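Local coordinates for surface protein R28 (Streptococcus pyogenes, PDB 6S5Z) that is a cell-wall-anchored streptococcal surface protein whose Rib domain, the immunoglobulin-like piece described here, is implicated in infection and probably serves as a structural module of the surface, at residues Ile7-Glu12 with Glu35-Ser40; Arg16-His21 with Pro50-Ser55; Thr41-Asn46 with Glu63-Asp68; Asp59-Val64 with Val71-Val76. All blocks are in the same frame, centred on the assembly; numbering follows the deposited sequence.

Contact 1. Residues Ile7-Glu12 with Glu35-Ser40; sequences IKYSPE and ELPSNS. With NA (sodium ion), chain C.
Y9, the first residue to leave helical backbone angles after helix 5-8, faces L36 across 6.1 Å between CA atoms, and no hydrogen bond runs directly between the two segments. The Y9 ring and P37 approach from opposite directions, P37 turning its CG-CD edge onto one face of the ring: P37 CD sits 3.5 Å from the centroid of the Y9 ring and only 4° off its normal, a CH-pi contact. P37 CG leans toward the phenol end, 3.4 Å from Y9 CZ. The opposite face of the ring receives K8 CB, offset toward the rim. L36 continues the apolar surface with its two methyls divided between neighbours, CD2 against Y9 CB and CD1 3.7 Å from P11 CB. A water bridges the backbones, accepting from S10 N and donating to E35 O. Beyond the tyrosine, P37 O takes S40 N, closing a type I turn, and S40 OG as well, both from the same face of its plane. The carbonyl Y9 O binds the sodium ion at 2.5 Å, beside K6 O and D72 OD2. The metal and the apolar contact therefore use different parts of the same residue, where the chain leaves helix 5-8.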
loop_
_atom_site.group_PDB
_atom_site.type_symbol
_atom_site.label_atom_id
_atom_site.label_comp_id
_atom_site.label_asym_id
_atom_site.label_seq_id
_atom_site.Cartn_x
_atom_site.Cartn_y
_atom_site.Cartn_z
ATOM N N ILE A 7 10.953 -11.774 -1.227
ATOM C CA ILE A 7 12.220 -11.532 -1.912
ATOM C C ILE A 7 12.027 -11.495 -3.426
ATOM O O ILE A 7 12.637 -10.669 -4.111
ATOM C CB ILE A 7 13.265 -12.584 -1.494
ATOM C CG1 ILE A 7 13.484 -12.542 0.013
ATOM C CG2 ILE A 7 14.584 -12.322 -2.180
ATOM C CD1 ILE A 7 13.998 -11.210 0.502
ATOM N N LYS A 8 11.161 -12.358 -3.973
ATOM C CA LYS A 8 11.001 -12.412 -5.426
ATOM C C LYS A 8 10.365 -11.141 -5.968
ATOM O O LYS A 8 10.719 -10.682 -7.065
ATOM C CB LYS A 8 10.142 -13.601 -5.863
ATOM C CG LYS A 8 10.676 -14.972 -5.590
ATOM C CD LYS A 8 9.591 -15.996 -5.894
ATOM C CE LYS A 8 10.165 -17.398 -5.939
ATOM N NZ LYS A 8 9.130 -18.408 -6.230
ATOM N N TYR A 9 9.414 -10.578 -5.232
ATOM C CA TYR A 9 8.553 -9.528 -5.746
ATOM C C TYR A 9 8.959 -8.174 -5.176
ATOM O O TYR A 9 9.508 -8.076 -4.073
ATOM C CB TYR A 9 7.089 -9.842 -5.443
ATOM C CG TYR A 9 6.672 -11.173 -6.045
ATOM C CD1 TYR A 9 6.520 -11.328 -7.427
ATOM C CD2 TYR A 9 6.440 -12.276 -5.235
ATOM C CE1 TYR A 9 6.156 -12.555 -7.980
ATOM C CE2 TYR A 9 6.067 -13.506 -5.782
ATOM C CZ TYR A 9 5.937 -13.637 -7.147
ATOM O OH TYR A 9 5.569 -14.863 -7.667
ATOM N N SER A 10 8.701 -7.122 -5.959
ATOM C CA SER A 10 9.160 -5.769 -5.649
ATOM C C SER A 10 8.020 -4.765 -5.772
ATOM O O SER A 10 7.942 -4.004 -6.750
ATOM C CB SER A 10 10.330 -5.389 -6.558
ATOM O OG SER A 10 11.427 -6.269 -6.354
ATOM N N PRO A 11 7.116 -4.725 -4.795
ATOM C CA PRO A 11 6.051 -3.718 -4.826
ATOM C C PRO A 11 6.619 -2.312 -4.689
ATOM O O PRO A 11 7.599 -2.077 -3.975
ATOM C CB PRO A 11 5.167 -4.092 -3.630
ATOM C CG PRO A 11 6.074 -4.840 -2.717
ATOM C CD PRO A 11 7.075 -5.544 -3.573
ATOM N N GLU A 12 6.008 -1.382 -5.414
ATOM C CA GLU A 12 6.425 0.009 -5.409
ATOM C C GLU A 12 5.212 0.874 -5.153
ATOM O O GLU A 12 4.121 0.587 -5.655
ATOM C CB GLU A 12 7.069 0.410 -6.738
ATOM C CG GLU A 12 8.360 -0.318 -7.017
ATOM C CD GLU A 12 8.946 0.035 -8.371
ATOM O OE1 GLU A 12 8.761 -0.770 -9.308
ATOM O OE2 GLU A 12 9.545 1.126 -8.507
ATOM N N GLU A 35 2.602 -6.645 -11.243
ATOM C CA GLU A 35 3.893 -7.308 -11.131
ATOM C C GLU A 35 4.025 -8.144 -9.862
ATOM O O GLU A 35 5.127 -8.609 -9.543
ATOM C CB GLU A 35 5.001 -6.263 -11.207
ATOM C CG GLU A 35 4.960 -5.511 -12.511
ATOM C CD GLU A 35 5.975 -4.407 -12.581
ATOM O OE1 GLU A 35 6.688 -4.199 -11.573
ATOM O OE2 GLU A 35 6.040 -3.739 -13.636
ATOM N N LEU A 36 2.925 -8.336 -9.129
ATOM C CA LEU A 36 2.832 -9.110 -7.918
ATOM C C LEU A 36 1.785 -10.184 -8.140
ATOM O O LEU A 36 0.858 -9.964 -8.917
ATOM C CB LEU A 36 2.401 -8.223 -6.739
ATOM C CG LEU A 36 3.186 -6.907 -6.645
ATOM C CD1 LEU A 36 2.647 -6.041 -5.518
ATOM C CD2 LEU A 36 4.690 -7.136 -6.486
ATOM N N PRO A 37 1.880 -11.334 -7.471
ATOM C CA PRO A 37 0.845 -12.361 -7.648
ATOM C C PRO A 37 -0.531 -11.752 -7.434
ATOM O O PRO A 37 -0.718 -10.907 -6.562
ATOM C CB PRO A 37 1.181 -13.396 -6.569
ATOM C CG PRO A 37 2.657 -13.188 -6.309
ATOM C CD PRO A 37 2.856 -11.710 -6.435
ATOM N N SER A 38 -1.477 -12.120 -8.294
ATOM C CA SER A 38 -2.795 -11.502 -8.210
ATOM C C SER A 38 -3.594 -11.999 -7.011
ATOM O O SER A 38 -4.613 -11.387 -6.686
ATOM C CB SER A 38 -3.565 -11.704 -9.517
ATOM O OG SER A 38 -3.758 -13.068 -9.817
ATOM N N ASN A 39 -3.168 -13.077 -6.349
ATOM C CA ASN A 39 -3.792 -13.477 -5.095
ATOM C C ASN A 39 -3.138 -12.844 -3.867
ATOM O O ASN A 39 -3.539 -13.156 -2.746
ATOM C CB ASN A 39 -3.747 -14.990 -4.946
ATOM C CG ASN A 39 -4.733 -15.686 -5.843
ATOM O OD1 ASN A 39 -5.640 -15.056 -6.409
ATOM N ND2 ASN A 39 -4.573 -16.996 -5.974
ATOM N N SER A 40 -2.177 -11.940 -4.049
ATOM C CA SER A 40 -1.719 -11.137 -2.919
ATOM C C SER A 40 -2.882 -10.330 -2.362
ATOM O O SER A 40 -3.768 -9.906 -3.094
ATOM C CB SER A 40 -0.602 -10.186 -3.358
ATOM O OG SER A 40 0.438 -10.895 -4.015
HETATM NA NA NA C . 10.206 -7.330 -1.767
HETATM O O HOH W 1 7.638 -7.747 -8.619
HETATM O O HOH W 2 12.068 -6.700 -3.528
HETATM O O HOH W 3 8.600 -2.286 -11.549
HETATM O O HOH W 4 11.396 -7.015 0.654
HETATM O O HOH W 5 10.144 -4.702 -1.557
#

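Contact 2. Residues Arg16-His21 with Pro50-Ser55; sequences RTVEQH and PDTSTS
The H21 imidazole carries Q20 CG over one face, 3.7 Å above the plane and offset toward the rim, while S53 O and T52 O approach the ring obliquely; the Q20 amide, by contrast, meets S53 O almost in its own plane. These flat groups lie at one end of the immunoglobulin-like Rib fold, where the chain leaving edge strand 16-19 meets the loop between strands 41-44 and 56-65. Two nearly straight hydrogen bonds join them. Q20 NE2 donates to S53 O at 2.7 Å, and the backbone H21 N donates to T52 O at 2.8 Å; both donors stand above the plane of the carbonyl they reach. Q20 can span the gap because CG is anti to its backbone N (chi1 -164°) and the chain beyond is extended, which also lays Q20 CG 3.4 Å from T52 O. Further back, V18 CG2 touches T52 CG2 at 4.1 Å, the two side chains crossing at about a right angle, while T52 OG1 hydrogen-bonds A22 O. An Asx turn shapes the loop from within: D51 OD1 accepts S53 N at 2.9 Å and S53 OG at 2.7 Å, both arriving from the same face of the carboxylate.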
loop_
_atom_site.group_PDB
_atom_site.type_symbol
_atom_site.label_atom_id
_atom_site.label_comp_id
_atom_site.label_asym_id
_atom_site.label_seq_id
_atom_site.Cartn_x
_atom_site.Cartn_y
_atom_site.Cartn_z
ATOM N N ARG A 16 -0.933 8.907 -4.409
ATOM C CA ARG A 16 -2.302 9.278 -4.739
ATOM C C ARG A 16 -2.638 10.677 -4.227
ATOM O O ARG A 16 -2.101 11.140 -3.208
ATOM C CB ARG A 16 -3.304 8.277 -4.151
ATOM C CG ARG A 16 -3.113 6.834 -4.546
ATOM C CD ARG A 16 -4.270 6.040 -3.968
ATOM N NE ARG A 16 -5.543 6.468 -4.547
ATOM C CZ ARG A 16 -6.733 6.175 -4.029
ATOM N NH1 ARG A 16 -6.826 5.475 -2.914
ATOM N NH2 ARG A 16 -7.835 6.596 -4.621
ATOM N N THR A 17 -3.544 11.342 -4.950
ATOM C CA THR A 17 -4.144 12.607 -4.534
ATOM C C THR A 17 -5.650 12.423 -4.444
ATOM O O THR A 17 -6.294 12.035 -5.425
ATOM C CB THR A 17 -3.808 13.728 -5.514
ATOM O OG1 THR A 17 -2.389 13.862 -5.590
ATOM C CG2 THR A 17 -4.409 15.041 -5.045
ATOM N N VAL A 18 -6.213 12.699 -3.273
ATOM C CA VAL A 18 -7.626 12.461 -3.014
ATOM C C VAL A 18 -8.214 13.652 -2.270
ATOM O O VAL A 18 -7.498 14.467 -1.678
ATOM C CB VAL A 18 -7.869 11.169 -2.193
ATOM C CG1 VAL A 18 -7.199 9.965 -2.845
ATOM C CG2 VAL A 18 -7.406 11.355 -0.732
ATOM N N GLU A 19 -9.541 13.725 -2.270
ATOM C CA GLU A 19 -10.229 14.793 -1.560
ATOM C C GLU A 19 -10.392 14.453 -0.082
ATOM O O GLU A 19 -10.354 13.286 0.319
ATOM C CB GLU A 19 -11.593 15.046 -2.187
ATOM C CG GLU A 19 -11.532 15.759 -3.534
ATOM C CD GLU A 19 -12.911 16.124 -4.045
ATOM O OE1 GLU A 19 -13.748 15.208 -4.195
ATOM O OE2 GLU A 19 -13.164 17.328 -4.275
ATOM N N GLN A 20 -10.578 15.496 0.732
ATOM C CA GLN A 20 -10.855 15.300 2.149
ATOM C C GLN A 20 -12.028 14.344 2.313
ATOM O O GLN A 20 -13.024 14.442 1.589
ATOM C CB GLN A 20 -11.183 16.636 2.811
ATOM C CG GLN A 20 -11.110 16.632 4.340
ATOM C CD GLN A 20 -11.293 18.035 4.884
ATOM O OE1 GLN A 20 -11.496 18.970 4.113
ATOM N NE2 GLN A 20 -11.198 18.198 6.207
ATOM N N HIS A 21 -11.887 13.413 3.256
ATOM C CA HIS A 21 -12.866 12.387 3.667
ATOM C C HIS A 21 -12.936 11.213 2.695
ATOM O O HIS A 21 -13.748 10.312 2.885
ATOM C CB HIS A 21 -14.265 12.978 3.881
ATOM C CG HIS A 21 -14.285 14.109 4.860
ATOM N ND1 HIS A 21 -13.873 13.957 6.164
ATOM C CD2 HIS A 21 -14.676 15.399 4.736
ATOM C CE1 HIS A 21 -14.005 15.106 6.802
ATOM N NE2 HIS A 21 -14.483 15.998 5.958
ATOM N N PRO A 50 -3.378 6.405 6.135
ATOM C CA PRO A 50 -3.412 7.868 6.020
ATOM C C PRO A 50 -4.789 8.400 6.406
ATOM O O PRO A 50 -5.819 7.868 5.986
ATOM C CB PRO A 50 -3.088 8.115 4.543
ATOM C CG PRO A 50 -2.286 6.878 4.117
ATOM C CD PRO A 50 -2.942 5.741 4.890
ATOM N N ASP A 51 -4.801 9.455 7.215
ATOM C CA ASP A 51 -6.039 10.044 7.723
ATOM C C ASP A 51 -6.506 11.121 6.746
ATOM O O ASP A 51 -5.913 12.196 6.668
ATOM C CB ASP A 51 -5.801 10.601 9.129
ATOM C CG ASP A 51 -7.049 11.188 9.766
ATOM O OD1 ASP A 51 -8.137 11.168 9.155
ATOM O OD2 ASP A 51 -6.933 11.658 10.917
ATOM N N THR A 52 -7.576 10.845 6.005
ATOM C CA THR A 52 -8.069 11.814 5.040
ATOM C C THR A 52 -9.034 12.818 5.645
ATOM O O THR A 52 -9.605 13.616 4.895
ATOM C CB THR A 52 -8.770 11.113 3.874
ATOM O OG1 THR A 52 -9.918 10.414 4.380
ATOM C CG2 THR A 52 -7.847 10.148 3.156
ATOM N N SER A 53 -9.235 12.808 6.975
ATOM C CA SER A 53 -10.181 13.739 7.592
ATOM C C SER A 53 -9.667 15.174 7.605
ATOM O O SER A 53 -10.465 16.111 7.719
ATOM C CB SER A 53 -10.504 13.312 9.025
ATOM O OG SER A 53 -9.385 13.473 9.887
ATOM N N THR A 54 -8.361 15.365 7.480
ATOM C CA THR A 54 -7.760 16.669 7.279
ATOM C C THR A 54 -6.951 16.647 5.995
ATOM O O THR A 54 -6.370 15.621 5.634
ATOM C CB THR A 54 -6.841 17.022 8.416
ATOM O OG1 THR A 54 -5.865 15.982 8.526
ATOM C CG2 THR A 54 -7.627 17.119 9.696
ATOM N N SER A 55 -6.894 17.793 5.326
ATOM C CA SER A 55 -6.087 17.907 4.123
ATOM C C SER A 55 -4.618 18.033 4.502
ATOM O O SER A 55 -4.272 18.342 5.644
ATOM C CB SER A 55 -6.535 19.104 3.286
ATOM O OG SER A 55 -6.437 20.303 4.027
#

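Contact 3. Residues Thr41-Asn46 with Glu63-Asp68; sequences TYNWKN and EVHYPD
An antiparallel beta hairpin, strand 41-44 with strand 56-65, forms one edge of the sheet of this immunoglobulin-like domain, and its polar face shows how side chains can reinforce a ladder. T41 and H65 form one hydrogen-bonded pair and N43 and E63 the next, with H65 N reaching T41 O at 2.8 Å and E63 N reaching N43 O at the same length. Between them the non-hydrogen-bonded pair Y42 and V64 points to the other face, where both valine methyls touch the Y42 ring, V64 CG1 lying 3.7 Å from Y42 CE2; the two side chains run side by side.

On the face of T41, N43, E63 and H65, the E63 carboxylate is the hub. Its OE1 accepts N43 ND2 at 3.0 Å from well above the carboxylate plane, and H65 NE2 at 2.9 Å on the anti side; the two donors arrive from opposite faces. The N43 amide stands nearly perpendicular to the carboxylate (83°), yet keeps OE1 close to its own plane, and ND2 also reaches W44 O. The other oxygen, E63 OE2, forms a salt bridge with K45 NZ at 3.2 Å, the lysine chain bending at its last two torsions (chi3 -70°, chi4 -69°) to arrive there. K45 NZ also pairs with D73. A water donates to E63 OE2 at 2.6 Å and accepts from N46 N. With an amide, an imidazole, an ammonium group and a water around it, the carboxylate is fixed in rotation and probably kept ionised.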
loop_
_atom_site.group_PDB
_atom_site.type_symbol
_atom_site.label_atom_id
_atom_site.label_comp_id
_atom_site.label_asym_id
_atom_site.label_seq_id
_atom_site.Cartn_x
_atom_site.Cartn_y
_atom_site.Cartn_z
ATOM N N THR A 41 -2.853 -10.061 -1.060
ATOM C CA THR A 41 -3.845 -9.178 -0.471
ATOM C C THR A 41 -3.141 -7.949 0.087
ATOM O O THR A 41 -1.967 -8.004 0.443
ATOM C CB THR A 41 -4.685 -9.895 0.618
ATOM O OG1 THR A 41 -3.863 -10.255 1.736
ATOM C CG2 THR A 41 -5.340 -11.158 0.055
ATOM N N TYR A 42 -3.864 -6.830 0.148
ATOM C CA TYR A 42 -3.297 -5.539 0.532
ATOM C C TYR A 42 -4.121 -4.963 1.669
ATOM O O TYR A 42 -5.354 -4.979 1.609
ATOM C CB TYR A 42 -3.300 -4.568 -0.656
ATOM C CG TYR A 42 -2.568 -5.099 -1.878
ATOM C CD1 TYR A 42 -3.179 -5.997 -2.765
ATOM C CD2 TYR A 42 -1.258 -4.721 -2.142
ATOM C CE1 TYR A 42 -2.490 -6.484 -3.885
ATOM C CE2 TYR A 42 -0.579 -5.200 -3.243
ATOM C CZ TYR A 42 -1.194 -6.071 -4.113
ATOM O OH TYR A 42 -0.476 -6.522 -5.207
ATOM N N ASN A 43 -3.443 -4.449 2.695
ATOM C CA ASN A 43 -4.142 -3.801 3.795
ATOM C C ASN A 43 -3.234 -2.732 4.364
ATOM O O ASN A 43 -2.017 -2.775 4.187
ATOM C CB ASN A 43 -4.538 -4.784 4.895
ATOM C CG ASN A 43 -3.341 -5.442 5.543
ATOM O OD1 ASN A 43 -2.875 -6.478 5.082
ATOM N ND2 ASN A 43 -2.827 -4.839 6.621
ATOM N N TRP A 44 -3.840 -1.774 5.054
ATOM C CA TRP A 44 -3.055 -0.772 5.754
ATOM C C TRP A 44 -2.432 -1.371 7.002
ATOM O O TRP A 44 -3.099 -2.065 7.777
ATOM C CB TRP A 44 -3.924 0.437 6.134
ATOM C CG TRP A 44 -4.424 1.194 4.955
ATOM C CD1 TRP A 44 -5.701 1.240 4.481
ATOM C CD2 TRP A 44 -3.635 1.994 4.065
ATOM N NE1 TRP A 44 -5.758 2.030 3.351
ATOM C CE2 TRP A 44 -4.503 2.504 3.080
ATOM C CE3 TRP A 44 -2.276 2.330 4.013
ATOM C CZ2 TRP A 44 -4.056 3.333 2.048
ATOM C CZ3 TRP A 44 -1.839 3.152 3.001
ATOM C CH2 TRP A 44 -2.724 3.642 2.026
ATOM N N LYS A 45 -1.153 -1.075 7.213
ATOM C CA LYS A 45 -0.531 -1.432 8.480
ATOM C C LYS A 45 -1.277 -0.764 9.626
ATOM O O LYS A 45 -1.692 0.388 9.525
ATOM C CB LYS A 45 0.936 -0.990 8.502
ATOM C CG LYS A 45 1.677 -1.334 9.793
ATOM C CD LYS A 45 3.159 -1.040 9.637
ATOM C CE LYS A 45 3.782 -2.030 8.696
ATOM N NZ LYS A 45 3.829 -3.363 9.296
ATOM N N ASN A 46 -1.453 -1.500 10.713
ATOM C CA ASN A 46 -2.068 -0.933 11.910
ATOM C C ASN A 46 -1.350 0.346 12.305
ATOM O O ASN A 46 -0.124 0.360 12.442
ATOM C CB ASN A 46 -2.002 -1.943 13.050
ATOM C CG ASN A 46 -2.930 -3.112 12.842
ATOM O OD1 ASN A 46 -3.851 -3.045 12.040
ATOM N ND2 ASN A 46 -2.670 -4.210 13.544
ATOM N N GLU A 63 0.784 -3.083 3.765
ATOM C CA GLU A 63 1.280 -4.444 3.865
ATOM C C GLU A 63 0.825 -5.231 2.645
ATOM O O GLU A 63 -0.379 -5.303 2.362
ATOM C CB GLU A 63 0.769 -5.133 5.125
ATOM C CG GLU A 63 1.153 -4.440 6.392
ATOM C CD GLU A 63 0.582 -5.163 7.611
ATOM O OE1 GLU A 63 -0.242 -6.096 7.441
ATOM O OE2 GLU A 63 0.966 -4.792 8.732
ATOM N N VAL A 64 1.775 -5.833 1.941
ATOM C CA VAL A 64 1.479 -6.716 0.814
ATOM C C VAL A 64 1.653 -8.150 1.300
ATOM O O VAL A 64 2.763 -8.562 1.649
ATOM C CB VAL A 64 2.379 -6.415 -0.395
ATOM C CG1 VAL A 64 1.994 -7.288 -1.583
ATOM C CG2 VAL A 64 2.222 -4.991 -0.780
ATOM N N HIS A 65 0.560 -8.911 1.357
ATOM C CA HIS A 65 0.572 -10.274 1.891
ATOM C C HIS A 65 0.637 -11.248 0.722
ATOM O O HIS A 65 -0.323 -11.371 -0.037
ATOM C CB HIS A 65 -0.673 -10.543 2.739
ATOM C CG HIS A 65 -0.681 -9.830 4.056
ATOM N ND1 HIS A 65 -0.414 -10.468 5.249
ATOM C CD2 HIS A 65 -0.895 -8.530 4.364
ATOM C CE1 HIS A 65 -0.473 -9.591 6.237
ATOM N NE2 HIS A 65 -0.769 -8.409 5.727
ATOM N N TYR A 66 1.725 -11.979 0.622
ATOM C CA TYR A 66 1.944 -12.858 -0.511
ATOM C C TYR A 66 1.376 -14.237 -0.227
ATOM O O TYR A 66 1.117 -14.588 0.930
ATOM C CB TYR A 66 3.431 -12.964 -0.806
ATOM C CG TYR A 66 4.055 -11.673 -1.218
ATOM C CD1 TYR A 66 3.758 -11.111 -2.442
ATOM C CD2 TYR A 66 4.963 -11.019 -0.390
ATOM C CE1 TYR A 66 4.335 -9.936 -2.835
ATOM C CE2 TYR A 66 5.550 -9.840 -0.783
ATOM C CZ TYR A 66 5.226 -9.303 -2.001
ATOM O OH TYR A 66 5.802 -8.128 -2.399
ATOM N N PRO A 67 1.162 -15.047 -1.267
ATOM C CA PRO A 67 0.580 -16.381 -1.044
ATOM C C PRO A 67 1.409 -17.301 -0.171
ATOM O O PRO A 67 0.833 -18.201 0.447
ATOM C CB PRO A 67 0.452 -16.954 -2.466
ATOM C CG PRO A 67 0.374 -15.747 -3.344
ATOM C CD PRO A 67 1.304 -14.743 -2.703
ATOM N N ASP A 68 2.719 -17.106 -0.055
ATOM C CA ASP A 68 3.502 -18.014 0.773
ATOM C C ASP A 68 3.556 -17.553 2.212
ATOM O O ASP A 68 4.275 -18.151 3.020
ATOM C CB ASP A 68 4.924 -18.192 0.216
ATOM C CG ASP A 68 5.798 -16.964 0.398
ATOM O OD1 ASP A 68 5.292 -15.903 0.802
ATOM O OD2 ASP A 68 7.012 -17.058 0.117
HETATM O O HOH W 6 -0.416 -4.282 10.914
#

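Contact 4. Residues Asp59-Val64 with Val71-Val76; sequences DGIVEV and VDDVNV. With NA (sodium ion), chain C.
V76 O is gripped twice, by G60 N at 3.0 Å and by a water that also donates to D59 OD1, while V76 N returns a bond to G60 O. This hydrogen-bonded pair begins a regular antiparallel ladder that repeats at V62 with V74 and at V64 with D72. V64 N reaches D72 O at 2.7 Å, V74 N to V62 O is equally short, and CA-H...O contacts, such as V71 CA to V64 O, line the same carbonyls.

The face of V62, V64, V74 and V76 is apolar up to D72, which lies at its end. V62 CG2 meets V76 CG1 at 3.8 Å, the two valines set crosswise, and V64 CG2 lies near V74 CG2. The first torsion of V76 (chi1 -54°) turns CG2 over the backbone of G60, 3.5 Å from G60 O. On the other face I61 and N75 run side by side, I61 CG1 3.4 Å from N75 OD1. The E63 and D73 carboxylates are neighbours, OE2 of E63 4.5 Å from OD1 of D73, a repulsion that K45 probably offsets.

D72 OD2 binds the sodium ion at 2.5 Å and takes a hydrogen bond from Y66 OH, while D72 OD1 accepts a sodium-bound water. K6 O and Y9 O join it on the metal. The hairpin occupies the middle of the sheet, strand 56-65 flanked by 41-44 and strand 71-81 by the parallel strand 16-19, with helix 5-8 reached through the ion.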
loop_
_atom_site.group_PDB
_atom_site.type_symbol
_atom_site.label_atom_id
_atom_site.label_comp_id
_atom_site.label_asym_id
_atom_site.label_seq_id
_atom_site.Cartn_x
_atom_site.Cartn_y
_atom_site.Cartn_z
ATOM N N ASP A 59 1.330 10.241 5.152
ATOM C CA ASP A 59 2.113 9.057 4.889
ATOM C C ASP A 59 1.323 7.868 5.399
ATOM O O ASP A 59 0.461 7.995 6.276
ATOM C CB ASP A 59 3.479 9.100 5.592
ATOM C CG ASP A 59 4.433 10.126 4.993
ATOM O OD1 ASP A 59 4.630 10.127 3.763
ATOM O OD2 ASP A 59 5.000 10.928 5.764
ATOM N N GLY A 60 1.646 6.704 4.848
ATOM C CA GLY A 60 1.011 5.475 5.277
ATOM C C GLY A 60 1.916 4.319 4.915
ATOM O O GLY A 60 2.934 4.489 4.242
ATOM N N ILE A 61 1.540 3.136 5.388
ATOM C CA ILE A 61 2.276 1.911 5.095
ATOM C C ILE A 61 1.296 0.847 4.629
ATOM O O ILE A 61 0.300 0.565 5.309
ATOM C CB ILE A 61 3.082 1.429 6.310
ATOM C CG1 ILE A 61 4.052 2.539 6.747
ATOM C CG2 ILE A 61 3.840 0.156 5.969
ATOM C CD1 ILE A 61 4.700 2.290 8.078
ATOM N N VAL A 62 1.559 0.288 3.453
ATOM C CA VAL A 62 0.787 -0.815 2.913
ATOM C C VAL A 62 1.518 -2.106 3.236
ATOM O O VAL A 62 2.739 -2.205 3.035
ATOM C CB VAL A 62 0.594 -0.659 1.397
ATOM C CG1 VAL A 62 -0.130 -1.890 0.803
ATOM C CG2 VAL A 62 -0.163 0.618 1.094
ATOM N N GLU A 63 0.784 -3.083 3.765
ATOM C CA GLU A 63 1.280 -4.444 3.865
ATOM C C GLU A 63 0.825 -5.231 2.645
ATOM O O GLU A 63 -0.379 -5.303 2.362
ATOM C CB GLU A 63 0.769 -5.133 5.125
ATOM C CG GLU A 63 1.153 -4.440 6.392
ATOM C CD GLU A 63 0.582 -5.163 7.611
ATOM O OE1 GLU A 63 -0.242 -6.096 7.441
ATOM O OE2 GLU A 63 0.966 -4.792 8.732
ATOM N N VAL A 64 1.775 -5.833 1.941
ATOM C CA VAL A 64 1.479 -6.716 0.814
ATOM C C VAL A 64 1.653 -8.150 1.300
ATOM O O VAL A 64 2.763 -8.562 1.649
ATOM C CB VAL A 64 2.379 -6.415 -0.395
ATOM C CG1 VAL A 64 1.994 -7.288 -1.583
ATOM C CG2 VAL A 64 2.222 -4.991 -0.780
ATOM N N VAL A 71 5.389 -11.142 3.829
ATOM C CA VAL A 71 4.743 -9.838 3.788
ATOM C C VAL A 71 5.792 -8.780 3.494
ATOM O O VAL A 71 6.862 -8.768 4.104
ATOM C CB VAL A 71 4.029 -9.526 5.131
ATOM C CG1 VAL A 71 3.326 -8.176 5.070
ATOM C CG2 VAL A 71 3.016 -10.624 5.481
ATOM N N ASP A 72 5.457 -7.860 2.600
ATOM C CA ASP A 72 6.268 -6.683 2.325
ATOM C C ASP A 72 5.558 -5.467 2.895
ATOM O O ASP A 72 4.332 -5.366 2.811
ATOM C CB ASP A 72 6.480 -6.481 0.814
ATOM C CG ASP A 72 7.804 -7.020 0.316
ATOM O OD1 ASP A 72 8.801 -6.939 1.070
ATOM O OD2 ASP A 72 7.862 -7.474 -0.861
ATOM N N ASP A 73 6.326 -4.569 3.513
ATOM C CA ASP A 73 5.834 -3.265 3.939
ATOM C C ASP A 73 6.247 -2.214 2.910
ATOM O O ASP A 73 7.408 -2.169 2.496
ATOM C CB ASP A 73 6.386 -2.889 5.314
ATOM C CG ASP A 73 5.803 -3.729 6.428
ATOM O OD1 ASP A 73 4.721 -4.328 6.243
ATOM O OD2 ASP A 73 6.431 -3.791 7.505
ATOM N N VAL A 74 5.302 -1.374 2.505
ATOM C CA VAL A 74 5.542 -0.376 1.472
ATOM C C VAL A 74 5.113 0.989 1.991
ATOM O O VAL A 74 3.930 1.204 2.267
ATOM C CB VAL A 74 4.802 -0.717 0.166
ATOM C CG1 VAL A 74 5.082 0.357 -0.857
ATOM C CG2 VAL A 74 5.232 -2.092 -0.346
ATOM N N ASN A 75 6.074 1.906 2.125
ATOM C CA ASN A 75 5.773 3.277 2.510
ATOM C C ASN A 75 5.149 4.032 1.346
ATOM O O ASN A 75 5.675 4.010 0.227
ATOM C CB ASN A 75 7.047 3.994 2.966
ATOM C CG ASN A 75 7.646 3.368 4.204
ATOM O OD1 ASN A 75 6.928 2.832 5.051
ATOM N ND2 ASN A 75 8.966 3.403 4.302
ATOM N N VAL A 76 4.041 4.715 1.612
ATOM C CA VAL A 76 3.288 5.430 0.585
ATOM C C VAL A 76 2.951 6.828 1.074
ATOM O O VAL A 76 3.042 7.146 2.258
ATOM C CB VAL A 76 1.996 4.702 0.166
ATOM C CG1 VAL A 76 2.265 3.264 -0.254
ATOM C CG2 VAL A 76 0.978 4.743 1.326
HETATM NA NA NA C . 10.206 -7.330 -1.767
HETATM O O HOH W 7 5.660 7.463 3.531
HETATM O O HOH W 4 11.396 -7.015 0.654
HETATM O O HOH W 2 12.068 -6.700 -3.528
HETATM O O HOH W 5 10.144 -4.702 -1.557
#

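Contacts 3 and 4 share E63 and V64 on strand 56-65, and their centres are about 8 Å apart: together they tie three neighbouring strands into one sheet, with K45 N to I61 O a probable further bond between them. Contact 1 lies about 12 Å from contact 4, centre to centre, and is joined to it by the sodium ion, whose three waters belong to both. Contact 3 reaches the same site through Y66, which meets D72 of contact 4 and packs on P11 of contact 1. Contact 2 lies on the other side of the chain's centre, about 26 Å from contact 1 between centres, and meets the sheet contacts through P50, which packs on W44 and G60.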